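Local atomic coordinates of probable ribonuclease HepT (Haemophilus influenzae, PDB entry 1JOG), a protein that probably acts as the RNase toxin of a type VII toxin-antitoxin system, neutralised by its partner MntA, probably through AMPylation. Residues A[9-14]-A[55-60]; A[59-64]-A[82-87]; A[78-83]-A[98-103]. All coordinates share one frame; numbering follows the deposited sequence.

Contact 1 of 3, residues A[9-14]-A[55-60]; sequences NVLDAA and ELSLKM
Leu11 reaches across from segment 9-14 and puts its two methyl groups on three residues of segment 55-60. CD2 lies 3.5 Å from CG of selenomethionine Met60. CD1 lies over the preceding turn, 4.1 Å from Leu56 CB and 3.8 Å from Ser57 OG. The first torsion of Leu11 explains this reach: CG is anti to the backbone N (chi1 171°), which carries the branch across to the other helix. The Leu11 and Met60 side chains overlap side by side, each reaching toward the other's helix.

Leu56 forms the other half of the contact. Its CD2 packs against Ala14 CB at 3.6 Å. Its branch carbon CG meets Val10 CG2 more loosely, at 4.3 Å. Val10 and Ala14 are one helical turn apart, and Leu56 bridges them.

The two segments belong to helix 8-26 and helix 36-68, the long antiparallel pair of this all-helical fold. Their local axes run at 152° to each other and approach to 9.7 Å. Leu11 and Leu56 are the nearest pair of backbones, with their CA atoms 5.8 Å apart.

The hydroxyl of Ser57 is turned back to its own helix, where OG hydrogen-bonds to Val53 O. This satisfies the buried oxygen, and towards Leu11 it offers van der Waals contact. Helix 125-140 covers one flank: Leu139 touches both Leu11 and Met60, and Leu135 touches Ser57. Leu56 also packs on Tyr113 of the second subunit, a residue of the RX(4)HXY motif. Glu55, just before Leu56, forms a salt bridge through OE2 with Arg106 of the same chain, an active-site residue by similarity.

Contact 2 of 3, residues A[59-64]-A[82-87]; sequences KMMKRQ and DILREA
The short helix 80-89 packs across the C-terminal part of the long helix 36-68, and selenomethionine Met61 and Ile83 meet where they cross. The local axes are inclined at 67° and come within 9.6 Å. The contact is apolar and mostly buried.

Met61 CB lies 3.9 Å from Ile83 CG2. Further out, its selenium reaches two residues of the short helix: Ala87 CB at 3.8 Å and Leu84 CD2 at 3.9 Å. The Met61 chain is extended beyond CG (chi2 174°), which carries the selenium out to Leu84 and Ala87. Leu84 starts out pointing away from the long helix, yet its CD2 methyl returns to the selenium.

Ile83 uses its two branches on two neighbours. While CG2 faces Met61, CD1 touches the aliphatic part of Lys62, 3.6 Å from its CG. The lysine is extended and only its first carbons pack here; the chain then leads its amino group away.

This crossing lies within the helical bundle of the nucleotidyltransferase substrate-binding-like fold. Trp99 of helix 96-106 touches both Met61 and Leu84, adding a third helix to the cluster. Leu135 of helix 125-140 and Ile93 of the loop after the short helix also touch Met61. On the outer side of the short helix, Arg85 NH1 forms a salt bridge with Asp82 OD1 at 3.1 Å.

Contact 3 of 3, residues A[78-83]-A[98-103]; sequences YGFKDI and KWVAYR
Phe80 meets Arg103 from its first side-chain carbon onward. CB lies 3.3 Å from Arg103 NH1. The first torsion puts CG anti to the backbone N (chi1 -173°), which sends the ring out toward helix 96-106. CD2 lies beneath the centre of the guanidinium, 3.3 Å from Arg103 CZ. CE2 reaches the backbone of the facing helix, 3.9 Å from Val100 CA. At the far end of the ring, CZ is 3.4 Å from the carbonyl oxygen Trp99 O. Val100 CA and Trp99 O thus lie at the ring edge, while the arginine covers one face.

The arginine lies nearly flat on that face. Its CD makes a CH-pi contact over the centre of the ring, only 4° off the ring normal. Beyond CD the chain bends, and the guanidinium plane ends up 16° from the ring plane.

Lys81 crosses Val100 at an angle. Its NZ approaches Val100 CG2 at 3.9 Å, and NZ stays 5.6 Å from Arg103 NH2, a like charge.

The contact joins the N-terminal part of helix 80-89 to helix 96-106, at the surface of the chain. Tyr54 of helix 36-68 touches both Phe80 and Arg103. Arg103 is also about 5 Å, side chain to side chain, from Arg106, an active-site residue by similarity. The CH-pi contact and the near-parallel planes imply mainly dispersion, perhaps with some electrostatic attraction between the guanidinium and the part of the ring it overlaps, which would tend to hold the guanidinium flat against the ring.

Contacts 1 and 2 are buried and apolar, whereas contact 3 lies at the surface and rests on an arginine laid over an aromatic ring. Contacts 1 and 2 share helix 36-68: one pairs it with an antiparallel neighbour, the other with a short helix that crosses it. Contacts 2 and 3 share helix 80-89 and lie closest, with centres 9 Å apart. Leu58, between the residues that carry contact 1, joins all three through Phe80, Ile83, Leu84 and Trp99. Trp99 also meets Ser57, so contact 3 borders contact 1 there. Of the three, only contact 1 has the second subunit touching its segments.

Contact 1 of 3, residues A[9-14]-A[55-60]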
ATOM      1  N   ASN A   9      11.878  16.139   6.974  1.00 52.10           N
ATOM      2  CA  ASN A   9      12.598  14.925   7.288  1.00 67.22           C
ATOM      3  C   ASN A   9      11.946  13.629   6.833  1.00 55.22           C
ATOM      4  O   ASN A   9      12.656  12.758   6.321  1.00 53.54           O
ATOM      5  CB  ASN A   9      12.916  14.839   8.778  1.00 46.60           C
ATOM      6  CG  ASN A   9      14.307  15.388   9.085  1.00 58.09           C
ATOM      7  OD1 ASN A   9      14.958  15.010  10.065  1.00 51.49           O
ATOM      8  ND2 ASN A   9      14.765  16.291   8.238  1.00 58.56           N
ATOM      9  N   VAL A  10      10.619  13.518   6.991  1.00 38.98           N
ATOM     10  CA  VAL A  10       9.860  12.318   6.600  1.00 44.53           C
ATOM     11  C   VAL A  10       9.989  12.051   5.074  1.00 44.73           C
ATOM     12  O   VAL A  10      10.408  10.956   4.621  1.00 44.16           O
ATOM     13  CB  VAL A  10       8.390  12.478   7.034  1.00 55.64           C
ATOM     14  CG1 VAL A  10       8.359  13.028   8.495  1.00 57.03           C
ATOM     15  CG2 VAL A  10       7.666  13.445   6.099  1.00 61.13           C
ATOM     16  N   LEU A  11       9.731  13.081   4.291  1.00 32.74           N
ATOM     17  CA  LEU A  11       9.862  12.916   2.874  1.00 49.69           C
ATOM     18  C   LEU A  11      11.265  12.437   2.621  1.00 37.51           C
ATOM     19  O   LEU A  11      11.479  11.458   1.871  1.00 42.01           O
ATOM     20  CB  LEU A  11       9.629  14.211   2.137  1.00 34.75           C
ATOM     21  CG  LEU A  11       9.964  14.172   0.650  1.00 48.78           C
ATOM     22  CD1 LEU A  11       9.315  12.962  -0.001  1.00 20.75           C
ATOM     23  CD2 LEU A  11       9.465  15.459   0.004  1.00 40.06           C
ATOM     24  N   ASP A  12      12.216  13.049   3.316  1.00 41.01           N
ATOM     25  CA  ASP A  12      13.641  12.728   3.105  1.00 38.98           C
ATOM     26  C   ASP A  12      13.968  11.286   3.510  1.00 47.02           C
ATOM     27  O   ASP A  12      14.682  10.536   2.796  1.00 32.29           O
ATOM     28  CB  ASP A  12      14.511  13.717   3.913  1.00 46.45           C
ATOM     29  CG  ASP A  12      15.957  13.826   3.385  1.00 55.98           C
ATOM     30  OD1 ASP A  12      16.751  12.888   3.597  1.00 71.97           O
ATOM     31  OD2 ASP A  12      16.299  14.851   2.750  1.00 58.50           O
ATOM     32  N   ALA A  13      13.425  10.871   4.645  1.00 32.01           N
ATOM     33  CA  ALA A  13      13.733   9.552   5.087  1.00 48.70           C
ATOM     34  C   ALA A  13      12.956   8.433   4.329  1.00 37.83           C
ATOM     35  O   ALA A  13      13.460   7.324   4.218  1.00 44.69           O
ATOM     36  CB  ALA A  13      13.568   9.472   6.641  1.00 19.06           C
ATOM     37  N   ALA A  14      11.776   8.746   3.784  1.00 29.56           N
ATOM     38  CA  ALA A  14      10.984   7.753   3.076  1.00 20.75           C
ATOM     39  C   ALA A  14      11.715   7.496   1.756  1.00 40.74           C
ATOM     40  O   ALA A  14      11.912   6.348   1.363  1.00 47.59           O
ATOM     41  CB  ALA A  14       9.552   8.254   2.834  1.00 26.26           C
ATOM     42  N   GLU A  55       2.952  10.012  -2.397  1.00 18.34           N
ATOM     43  CA  GLU A  55       2.011  10.705  -1.526  1.00 43.90           C
ATOM     44  C   GLU A  55       2.658  11.896  -0.761  1.00 26.35           C
ATOM     45  O   GLU A  55       2.210  13.015  -0.895  1.00 29.12           O
ATOM     46  CB  GLU A  55       1.428   9.768  -0.503  1.00 35.43           C
ATOM     47  CG  GLU A  55      -0.076   9.754  -0.475  1.00 45.61           C
ATOM     48  CD  GLU A  55      -0.590   8.628  -1.337  1.00 77.58           C
ATOM     49  OE1 GLU A  55      -0.718   8.847  -2.557  1.00 78.04           O
ATOM     50  OE2 GLU A  55      -0.832   7.514  -0.800  1.00 77.52           O
ATOM     51  N   LEU A  56       3.756  11.629  -0.070  1.00 26.34           N
ATOM     52  CA  LEU A  56       4.473  12.636   0.707  1.00 29.97           C
ATOM     53  C   LEU A  56       4.978  13.719  -0.220  1.00 42.31           C
ATOM     54  O   LEU A  56       4.857  14.941   0.074  1.00 29.86           O
ATOM     55  CB  LEU A  56       5.627  12.002   1.490  1.00 18.53           C
ATOM     56  CG  LEU A  56       5.669  11.300   2.888  1.00 41.66           C
ATOM     57  CD1 LEU A  56       4.328  11.140   3.485  1.00 34.24           C
ATOM     58  CD2 LEU A  56       6.328   9.901   2.813  1.00 34.13           C
ATOM     59  N   SER A  57       5.518  13.301  -1.366  1.00 35.95           N
ATOM     60  CA  SER A  57       6.018  14.323  -2.322  1.00 19.87           C
ATOM     61  C   SER A  57       4.860  15.237  -2.669  1.00 33.01           C
ATOM     62  O   SER A  57       5.052  16.443  -2.778  1.00 27.86           O
ATOM     63  CB  SER A  57       6.576  13.721  -3.653  1.00 21.58           C
ATOM     64  OG  SER A  57       7.763  12.954  -3.415  1.00 27.27           O
ATOM     65  N   LEU A  58       3.653  14.682  -2.863  1.00 34.99           N
ATOM     66  CA  LEU A  58       2.566  15.569  -3.201  1.00 38.33           C
ATOM     67  C   LEU A  58       2.077  16.356  -1.994  1.00 46.90           C
ATOM     68  O   LEU A  58       1.588  17.484  -2.135  1.00 26.00           O
ATOM     69  CB  LEU A  58       1.428  14.836  -3.908  1.00 30.89           C
ATOM     70  CG  LEU A  58       1.736  15.075  -5.384  1.00 47.90           C
ATOM     71  CD1 LEU A  58       2.046  13.784  -6.138  1.00 41.61           C
ATOM     72  CD2 LEU A  58       0.624  15.873  -5.989  1.00 32.93           C
ATOM     73  N   LYS A  59       2.224  15.789  -0.803  1.00 36.77           N
ATOM     74  CA  LYS A  59       1.778  16.529   0.358  1.00 48.82           C
ATOM     75  C   LYS A  59       2.680  17.748   0.480  1.00 46.66           C
ATOM     76  O   LYS A  59       2.185  18.813   0.718  1.00 40.19           O
ATOM     77  CB  LYS A  59       1.816  15.687   1.632  1.00 45.83           C
ATOM     78  CG  LYS A  59       0.479  15.122   1.992  1.00 65.19           C
ATOM     79  CD  LYS A  59       0.496  13.608   2.017  1.00 78.64           C
ATOM     80  CE  LYS A  59      -0.867  12.999   2.403  1.00 60.51           C
ATOM     81  NZ  LYS A  59      -0.612  11.583   2.873  1.00 67.32           N
HETATM   82  N   MSE A  60       3.982  17.584   0.231  1.00 47.91           N
HETATM   83  CA  MSE A  60       4.955  18.678   0.333  1.00 28.21           C
HETATM   84  C   MSE A  60       4.754  19.743  -0.722  1.00 31.38           C
HETATM   85  O   MSE A  60       4.876  20.908  -0.420  1.00 41.98           O
HETATM   86  CB  MSE A  60       6.414  18.151   0.230  1.00 30.33           C
HETATM   87  CG  MSE A  60       6.810  17.287   1.450  1.00 49.30           C
HETATM   88 SE   MSE A  60       6.771  18.345   3.114  1.00 57.03          SE
HETATM   89  CE  MSE A  60       5.375  17.772   3.987  1.00 25.35           C
TER

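Contact 2 of 3, residues A[59-64]-A[82-87]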
ATOM      1  N   LYS A  59       2.224  15.789  -0.803  1.00 36.77           N
ATOM      2  CA  LYS A  59       1.778  16.529   0.358  1.00 48.82           C
ATOM      3  C   LYS A  59       2.680  17.748   0.480  1.00 46.66           C
ATOM      4  O   LYS A  59       2.185  18.813   0.718  1.00 40.19           O
ATOM      5  CB  LYS A  59       1.816  15.687   1.632  1.00 45.83           C
ATOM      6  CG  LYS A  59       0.479  15.122   1.992  1.00 65.19           C
ATOM      7  CD  LYS A  59       0.496  13.608   2.017  1.00 78.64           C
ATOM      8  CE  LYS A  59      -0.867  12.999   2.403  1.00 60.51           C
ATOM      9  NZ  LYS A  59      -0.612  11.583   2.873  1.00 67.32           N
HETATM   10  N   MSE A  60       3.982  17.584   0.231  1.00 47.91           N
HETATM   11  CA  MSE A  60       4.955  18.678   0.333  1.00 28.21           C
HETATM   12  C   MSE A  60       4.754  19.743  -0.722  1.00 31.38           C
HETATM   13  O   MSE A  60       4.876  20.908  -0.420  1.00 41.98           O
HETATM   14  CB  MSE A  60       6.414  18.151   0.230  1.00 30.33           C
HETATM   15  CG  MSE A  60       6.810  17.287   1.450  1.00 49.30           C
HETATM   16 SE   MSE A  60       6.771  18.345   3.114  1.00 57.03          SE
HETATM   17  CE  MSE A  60       5.375  17.772   3.987  1.00 25.35           C
HETATM   18  N   MSE A  61       4.439  19.369  -1.955  1.00 40.25           N
HETATM   19  CA  MSE A  61       4.221  20.390  -2.927  1.00 44.06           C
HETATM   20  C   MSE A  61       3.019  21.168  -2.400  1.00 39.46           C
HETATM   21  O   MSE A  61       2.943  22.356  -2.569  1.00 29.63           O
HETATM   22  CB  MSE A  61       3.826  19.822  -4.285  1.00 19.71           C
HETATM   23  CG  MSE A  61       4.934  19.088  -5.020  1.00 28.76           C
HETATM   24 SE   MSE A  61       4.170  18.267  -6.653  1.00 27.54          SE
HETATM   25  CE  MSE A  61       5.594  16.877  -6.502  1.00 19.48           C
ATOM     26  N   LYS A  62       2.065  20.475  -1.798  1.00 34.90           N
ATOM     27  CA  LYS A  62       0.859  21.116  -1.350  1.00 37.97           C
ATOM     28  C   LYS A  62       1.181  22.089  -0.211  1.00 57.79           C
ATOM     29  O   LYS A  62       0.889  23.291  -0.282  1.00 30.18           O
ATOM     30  CB  LYS A  62      -0.128  20.076  -0.884  1.00 39.92           C
ATOM     31  CG  LYS A  62      -1.533  20.633  -0.816  1.00 38.76           C
ATOM     32  CD  LYS A  62      -2.587  19.567  -0.474  1.00 54.47           C
ATOM     33  CE  LYS A  62      -3.877  20.225   0.062  1.00 68.93           C
ATOM     34  NZ  LYS A  62      -5.068  19.317   0.102  1.00 78.49           N
ATOM     35  N   ARG A  63       1.822  21.586   0.834  1.00 30.88           N
ATOM     36  CA  ARG A  63       2.126  22.473   1.919  1.00 53.63           C
ATOM     37  C   ARG A  63       2.985  23.617   1.450  1.00 60.56           C
ATOM     38  O   ARG A  63       2.906  24.689   2.015  1.00 47.54           O
ATOM     39  CB  ARG A  63       2.838  21.770   3.052  1.00 41.08           C
ATOM     40  CG  ARG A  63       2.114  21.900   4.368  1.00 64.13           C
ATOM     41  CD  ARG A  63       2.670  20.942   5.415  1.00 60.41           C
ATOM     42  NE  ARG A  63       4.138  20.961   5.426  1.00 40.70           N
ATOM     43  CZ  ARG A  63       4.845  20.134   6.197  1.00 67.56           C
ATOM     44  NH1 ARG A  63       4.201  19.245   7.000  1.00 41.40           N
ATOM     45  NH2 ARG A  63       6.186  20.199   6.159  1.00 58.79           N
ATOM     46  N   GLN A  64       3.789  23.404   0.416  1.00 63.83           N
ATOM     47  CA  GLN A  64       4.687  24.447  -0.061  1.00 53.03           C
ATOM     48  C   GLN A  64       3.876  25.580  -0.645  1.00 56.69           C
ATOM     49  O   GLN A  64       4.081  26.700  -0.293  1.00 68.79           O
ATOM     50  CB  GLN A  64       5.619  23.880  -1.104  1.00 43.48           C
ATOM     51  CG  GLN A  64       6.595  24.847  -1.683  1.00 64.98           C
ATOM     52  CD  GLN A  64       7.641  25.267  -0.699  1.00 62.21           C
ATOM     53  OE1 GLN A  64       7.939  24.543   0.235  1.00 64.88           O
ATOM     54  NE2 GLN A  64       8.219  26.444  -0.907  1.00 82.56           N
ATOM     55  N   ASP A  82      -3.765  20.957 -10.207  1.00 39.56           N
ATOM     56  CA  ASP A  82      -3.560  22.347  -9.855  1.00 45.48           C
ATOM     57  C   ASP A  82      -2.277  22.351  -9.067  1.00 48.74           C
ATOM     58  O   ASP A  82      -1.393  23.178  -9.290  1.00 72.23           O
ATOM     59  CB  ASP A  82      -4.714  22.852  -8.988  1.00 58.34           C
ATOM     60  CG  ASP A  82      -5.986  23.020  -9.778  1.00 77.12           C
ATOM     61  OD1 ASP A  82      -5.831  23.401 -10.977  1.00 69.02           O
ATOM     62  OD2 ASP A  82      -7.102  22.787  -9.211  1.00 74.27           O
ATOM     63  N   ILE A  83      -2.166  21.413  -8.136  1.00 60.84           N
ATOM     64  CA  ILE A  83      -0.975  21.260  -7.292  1.00 44.74           C
ATOM     65  C   ILE A  83       0.258  21.098  -8.237  1.00 56.42           C
ATOM     66  O   ILE A  83       1.312  21.740  -8.030  1.00 31.91           O
ATOM     67  CB  ILE A  83      -1.130  19.967  -6.378  1.00 60.91           C
ATOM     68  CG1 ILE A  83      -2.299  20.114  -5.389  1.00 50.25           C
ATOM     69  CG2 ILE A  83       0.132  19.682  -5.625  1.00 40.02           C
ATOM     70  CD1 ILE A  83      -2.055  21.139  -4.331  1.00 64.16           C
ATOM     71  N   LEU A  84       0.130  20.239  -9.264  1.00 33.50           N
ATOM     72  CA  LEU A  84       1.258  20.033 -10.192  1.00 29.80           C
ATOM     73  C   LEU A  84       1.506  21.297 -10.954  1.00 30.82           C
ATOM     74  O   LEU A  84       2.636  21.688 -11.074  1.00 36.15           O
ATOM     75  CB  LEU A  84       1.009  18.905 -11.173  1.00 36.29           C
ATOM     76  CG  LEU A  84       0.793  17.516 -10.580  1.00 31.09           C
ATOM     77  CD1 LEU A  84       0.709  16.421 -11.745  1.00 31.54           C
ATOM     78  CD2 LEU A  84       1.883  17.266  -9.594  1.00 16.44           C
ATOM     79  N   ARG A  85       0.474  21.926 -11.501  1.00 31.02           N
ATOM     80  CA  ARG A  85       0.713  23.209 -12.172  1.00 48.60           C
ATOM     81  C   ARG A  85       1.412  24.243 -11.283  1.00 62.36           C
ATOM     82  O   ARG A  85       2.403  24.857 -11.723  1.00 48.90           O
ATOM     83  CB  ARG A  85      -0.579  23.798 -12.681  1.00 38.77           C
ATOM     84  CG  ARG A  85      -1.026  23.089 -13.946  1.00 66.55           C
ATOM     85  CD  ARG A  85      -2.423  23.476 -14.298  1.00 80.19           C
ATOM     86  NE  ARG A  85      -3.100  22.433 -15.052  1.00 61.32           N
ATOM     87  CZ  ARG A  85      -4.352  22.074 -14.823  1.00 72.70           C
ATOM     88  NH1 ARG A  85      -5.051  22.673 -13.861  1.00 78.75           N
ATOM     89  NH2 ARG A  85      -4.901  21.115 -15.548  1.00 72.98           N
ATOM     90  N   GLU A  86       0.926  24.442 -10.044  1.00 57.67           N
ATOM     91  CA  GLU A  86       1.562  25.420  -9.133  1.00 48.11           C
ATOM     92  C   GLU A  86       3.011  25.054  -8.854  1.00 42.32           C
ATOM     93  O   GLU A  86       3.907  25.871  -8.974  1.00 60.02           O
ATOM     94  CB  GLU A  86       0.780  25.517  -7.844  1.00 53.99           C
ATOM     95  CG  GLU A  86      -0.179  26.699  -7.787  1.00 70.32           C
ATOM     96  CD  GLU A  86      -1.150  26.811  -8.960  1.00 79.25           C
ATOM     97  OE1 GLU A  86      -1.623  27.942  -9.207  1.00 80.89           O
ATOM     98  OE2 GLU A  86      -1.461  25.800  -9.625  1.00 80.98           O
ATOM     99  N   ALA A  87       3.243  23.788  -8.551  1.00 40.53           N
ATOM    100  CA  ALA A  87       4.575  23.283  -8.305  1.00 53.65           C
ATOM    101  C   ALA A  87       5.533  23.620  -9.450  1.00 52.47           C
ATOM    102  O   ALA A  87       6.703  23.886  -9.176  1.00 50.02           O
ATOM    103  CB  ALA A  87       4.527  21.726  -8.072  1.00 50.17           C
TER

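Contact 3 of 3, residues A[78-83]-A[98-103]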
ATOM      1  N   TYR A  78      -8.107  23.054  -4.762  1.00 77.66           N
ATOM      2  CA  TYR A  78      -7.056  22.391  -5.565  1.00 84.22           C
ATOM      3  C   TYR A  78      -6.974  20.872  -5.623  1.00 63.89           C
ATOM      4  O   TYR A  78      -6.797  20.210  -4.612  1.00 62.95           O
ATOM      5  CB  TYR A  78      -5.659  22.839  -5.143  1.00 79.72           C
ATOM      6  CG  TYR A  78      -5.325  24.269  -5.422  1.00 80.60           C
ATOM      7  CD1 TYR A  78      -5.845  25.294  -4.636  1.00 82.04           C
ATOM      8  CD2 TYR A  78      -4.425  24.597  -6.420  1.00 81.76           C
ATOM      9  CE1 TYR A  78      -5.459  26.592  -4.828  1.00 79.76           C
ATOM     10  CE2 TYR A  78      -4.041  25.899  -6.626  1.00 79.51           C
ATOM     11  CZ  TYR A  78      -4.550  26.886  -5.824  1.00 77.01           C
ATOM     12  OH  TYR A  78      -4.081  28.158  -5.969  1.00 77.93           O
ATOM     13  N   GLY A  79      -7.064  20.348  -6.831  1.00 61.03           N
ATOM     14  CA  GLY A  79      -6.921  18.928  -7.023  1.00 67.40           C
ATOM     15  C   GLY A  79      -5.512  18.639  -7.533  1.00 68.88           C
ATOM     16  O   GLY A  79      -4.700  19.526  -7.759  1.00 65.19           O
ATOM     17  N   PHE A  80      -5.229  17.364  -7.712  1.00 69.82           N
ATOM     18  CA  PHE A  80      -3.950  16.898  -8.199  1.00 54.19           C
ATOM     19  C   PHE A  80      -3.211  17.840  -9.155  1.00 51.04           C
ATOM     20  O   PHE A  80      -2.111  18.366  -8.838  1.00 40.57           O
ATOM     21  CB  PHE A  80      -4.170  15.549  -8.875  1.00 37.63           C
ATOM     22  CG  PHE A  80      -2.905  14.894  -9.278  1.00 48.78           C
ATOM     23  CD1 PHE A  80      -1.952  14.544  -8.306  1.00 35.78           C
ATOM     24  CD2 PHE A  80      -2.631  14.642 -10.610  1.00 33.65           C
ATOM     25  CE1 PHE A  80      -0.743  13.949  -8.657  1.00 30.20           C
ATOM     26  CE2 PHE A  80      -1.415  14.039 -10.989  1.00 33.40           C
ATOM     27  CZ  PHE A  80      -0.477  13.694 -10.019  1.00 26.59           C
ATOM     28  N   LYS A  81      -3.825  18.043 -10.320  1.00 37.35           N
ATOM     29  CA  LYS A  81      -3.301  18.904 -11.418  1.00 59.70           C
ATOM     30  C   LYS A  81      -3.066  20.410 -11.172  1.00 41.08           C
ATOM     31  O   LYS A  81      -2.226  21.058 -11.831  1.00 46.94           O
ATOM     32  CB  LYS A  81      -4.180  18.723 -12.672  1.00 61.47           C
ATOM     33  CG  LYS A  81      -3.821  17.477 -13.476  1.00 58.08           C
ATOM     34  CD  LYS A  81      -4.940  17.102 -14.422  1.00 75.26           C
ATOM     35  CE  LYS A  81      -4.607  15.827 -15.237  1.00 73.91           C
ATOM     36  NZ  LYS A  81      -3.567  15.996 -16.316  1.00 73.35           N
ATOM     37  N   ASP A  82      -3.765  20.957 -10.207  1.00 39.56           N
ATOM     38  CA  ASP A  82      -3.560  22.347  -9.855  1.00 45.48           C
ATOM     39  C   ASP A  82      -2.277  22.351  -9.067  1.00 48.74           C
ATOM     40  O   ASP A  82      -1.393  23.178  -9.290  1.00 72.23           O
ATOM     41  CB  ASP A  82      -4.714  22.852  -8.988  1.00 58.34           C
ATOM     42  CG  ASP A  82      -5.986  23.020  -9.778  1.00 77.12           C
ATOM     43  OD1 ASP A  82      -5.831  23.401 -10.977  1.00 69.02           O
ATOM     44  OD2 ASP A  82      -7.102  22.787  -9.211  1.00 74.27           O
ATOM     45  N   ILE A  83      -2.166  21.413  -8.136  1.00 60.84           N
ATOM     46  CA  ILE A  83      -0.975  21.260  -7.292  1.00 44.74           C
ATOM     47  C   ILE A  83       0.258  21.098  -8.237  1.00 56.42           C
ATOM     48  O   ILE A  83       1.312  21.740  -8.030  1.00 31.91           O
ATOM     49  CB  ILE A  83      -1.130  19.967  -6.378  1.00 60.91           C
ATOM     50  CG1 ILE A  83      -2.299  20.114  -5.389  1.00 50.25           C
ATOM     51  CG2 ILE A  83       0.132  19.682  -5.625  1.00 40.02           C
ATOM     52  CD1 ILE A  83      -2.055  21.139  -4.331  1.00 64.16           C
ATOM     53  N   LYS A  98       5.236  13.512 -16.172  1.00 27.54           N
ATOM     54  CA  LYS A  98       5.762  12.441 -15.312  1.00 40.98           C
ATOM     55  C   LYS A  98       4.994  12.219 -13.973  1.00 50.78           C
ATOM     56  O   LYS A  98       4.733  11.066 -13.562  1.00 58.22           O
ATOM     57  CB  LYS A  98       7.205  12.735 -14.968  1.00 46.07           C
ATOM     58  CG  LYS A  98       8.142  12.487 -16.054  1.00 39.78           C
ATOM     59  CD  LYS A  98       9.523  12.842 -15.618  1.00 57.85           C
ATOM     60  CE  LYS A  98      10.394  12.991 -16.837  1.00 67.96           C
ATOM     61  NZ  LYS A  98      10.140  14.311 -17.484  1.00 79.33           N
ATOM     62  N   TRP A  99       4.661  13.304 -13.272  1.00 34.59           N
ATOM     63  CA  TRP A  99       3.920  13.134 -12.012  1.00 31.33           C
ATOM     64  C   TRP A  99       2.535  12.650 -12.344  1.00 31.55           C
ATOM     65  O   TRP A  99       1.952  11.872 -11.590  1.00 40.24           O
ATOM     66  CB  TRP A  99       3.897  14.430 -11.211  1.00 28.63           C
ATOM     67  CG  TRP A  99       5.264  14.681 -10.669  1.00 21.76           C
ATOM     68  CD1 TRP A  99       6.304  15.441 -11.255  1.00 21.90           C
ATOM     69  CD2 TRP A  99       5.805  14.123  -9.493  1.00 24.94           C
ATOM     70  NE1 TRP A  99       7.423  15.356 -10.479  1.00 28.03           N
ATOM     71  CE2 TRP A  99       7.145  14.566  -9.388  1.00 13.53           C
ATOM     72  CE3 TRP A  99       5.295  13.285  -8.509  1.00 31.68           C
ATOM     73  CZ2 TRP A  99       7.970  14.187  -8.344  1.00 18.05           C
ATOM     74  CZ3 TRP A  99       6.147  12.898  -7.489  1.00  9.72           C
ATOM     75  CH2 TRP A  99       7.444  13.340  -7.403  1.00 15.70           C
ATOM     76  N   VAL A 100       2.032  13.041 -13.519  1.00 25.41           N
ATOM     77  CA  VAL A 100       0.724  12.575 -13.912  1.00 24.44           C
ATOM     78  C   VAL A 100       0.807  11.056 -14.092  1.00 43.43           C
ATOM     79  O   VAL A 100      -0.090  10.300 -13.714  1.00 47.94           O
ATOM     80  CB  VAL A 100       0.271  13.250 -15.205  1.00 28.84           C
ATOM     81  CG1 VAL A 100      -0.928  12.523 -15.751  1.00 22.89           C
ATOM     82  CG2 VAL A 100      -0.121  14.685 -14.942  1.00 31.75           C
ATOM     83  N   ALA A 101       1.917  10.605 -14.650  1.00 42.95           N
ATOM     84  CA  ALA A 101       2.113   9.184 -14.860  1.00 37.87           C
ATOM     85  C   ALA A 101       2.362   8.507 -13.496  1.00 42.58           C
ATOM     86  O   ALA A 101       1.912   7.381 -13.281  1.00 40.24           O
ATOM     87  CB  ALA A 101       3.325   8.951 -15.860  1.00 20.04           C
ATOM     88  N   TYR A 102       3.078   9.157 -12.574  1.00 34.04           N
ATOM     89  CA  TYR A 102       3.291   8.538 -11.232  1.00 32.41           C
ATOM     90  C   TYR A 102       1.937   8.279 -10.490  1.00 26.07           C
ATOM     91  O   TYR A 102       1.764   7.313  -9.768  1.00 28.68           O
ATOM     92  CB  TYR A 102       4.215   9.425 -10.420  1.00 42.62           C
ATOM     93  CG  TYR A 102       5.610   9.546 -11.011  1.00 46.59           C
ATOM     94  CD1 TYR A 102       6.413  10.670 -10.762  1.00 44.59           C
ATOM     95  CD2 TYR A 102       6.121   8.532 -11.826  1.00 30.05           C
ATOM     96  CE1 TYR A 102       7.661  10.769 -11.313  1.00 24.26           C
ATOM     97  CE2 TYR A 102       7.348   8.615 -12.380  1.00 11.79           C
ATOM     98  CZ  TYR A 102       8.126   9.738 -12.140  1.00 24.04           C
ATOM     99  OH  TYR A 102       9.340   9.879 -12.825  1.00 23.09           O
ATOM    100  N   ARG A 103       0.952   9.126 -10.712  1.00 34.51           N
ATOM    101  CA  ARG A 103      -0.345   8.856 -10.143  1.00 37.60           C
ATOM    102  C   ARG A 103      -1.026   7.628 -10.852  1.00 23.20           C
ATOM    103  O   ARG A 103      -1.590   6.775 -10.186  1.00 28.71           O
ATOM    104  CB  ARG A 103      -1.231  10.105 -10.255  1.00 25.39           C
ATOM    105  CG  ARG A 103      -2.525   9.819  -9.590  1.00 45.51           C
ATOM    106  CD  ARG A 103      -3.441  11.009  -9.454  1.00 46.89           C
ATOM    107  NE  ARG A 103      -3.903  11.436 -10.744  1.00 63.98           N
ATOM    108  CZ  ARG A 103      -4.911  12.261 -10.931  1.00 73.73           C
ATOM    109  NH1 ARG A 103      -5.569  12.742  -9.881  1.00 76.11           N
ATOM    110  NH2 ARG A 103      -5.232  12.623 -12.169  1.00 75.64           N
TER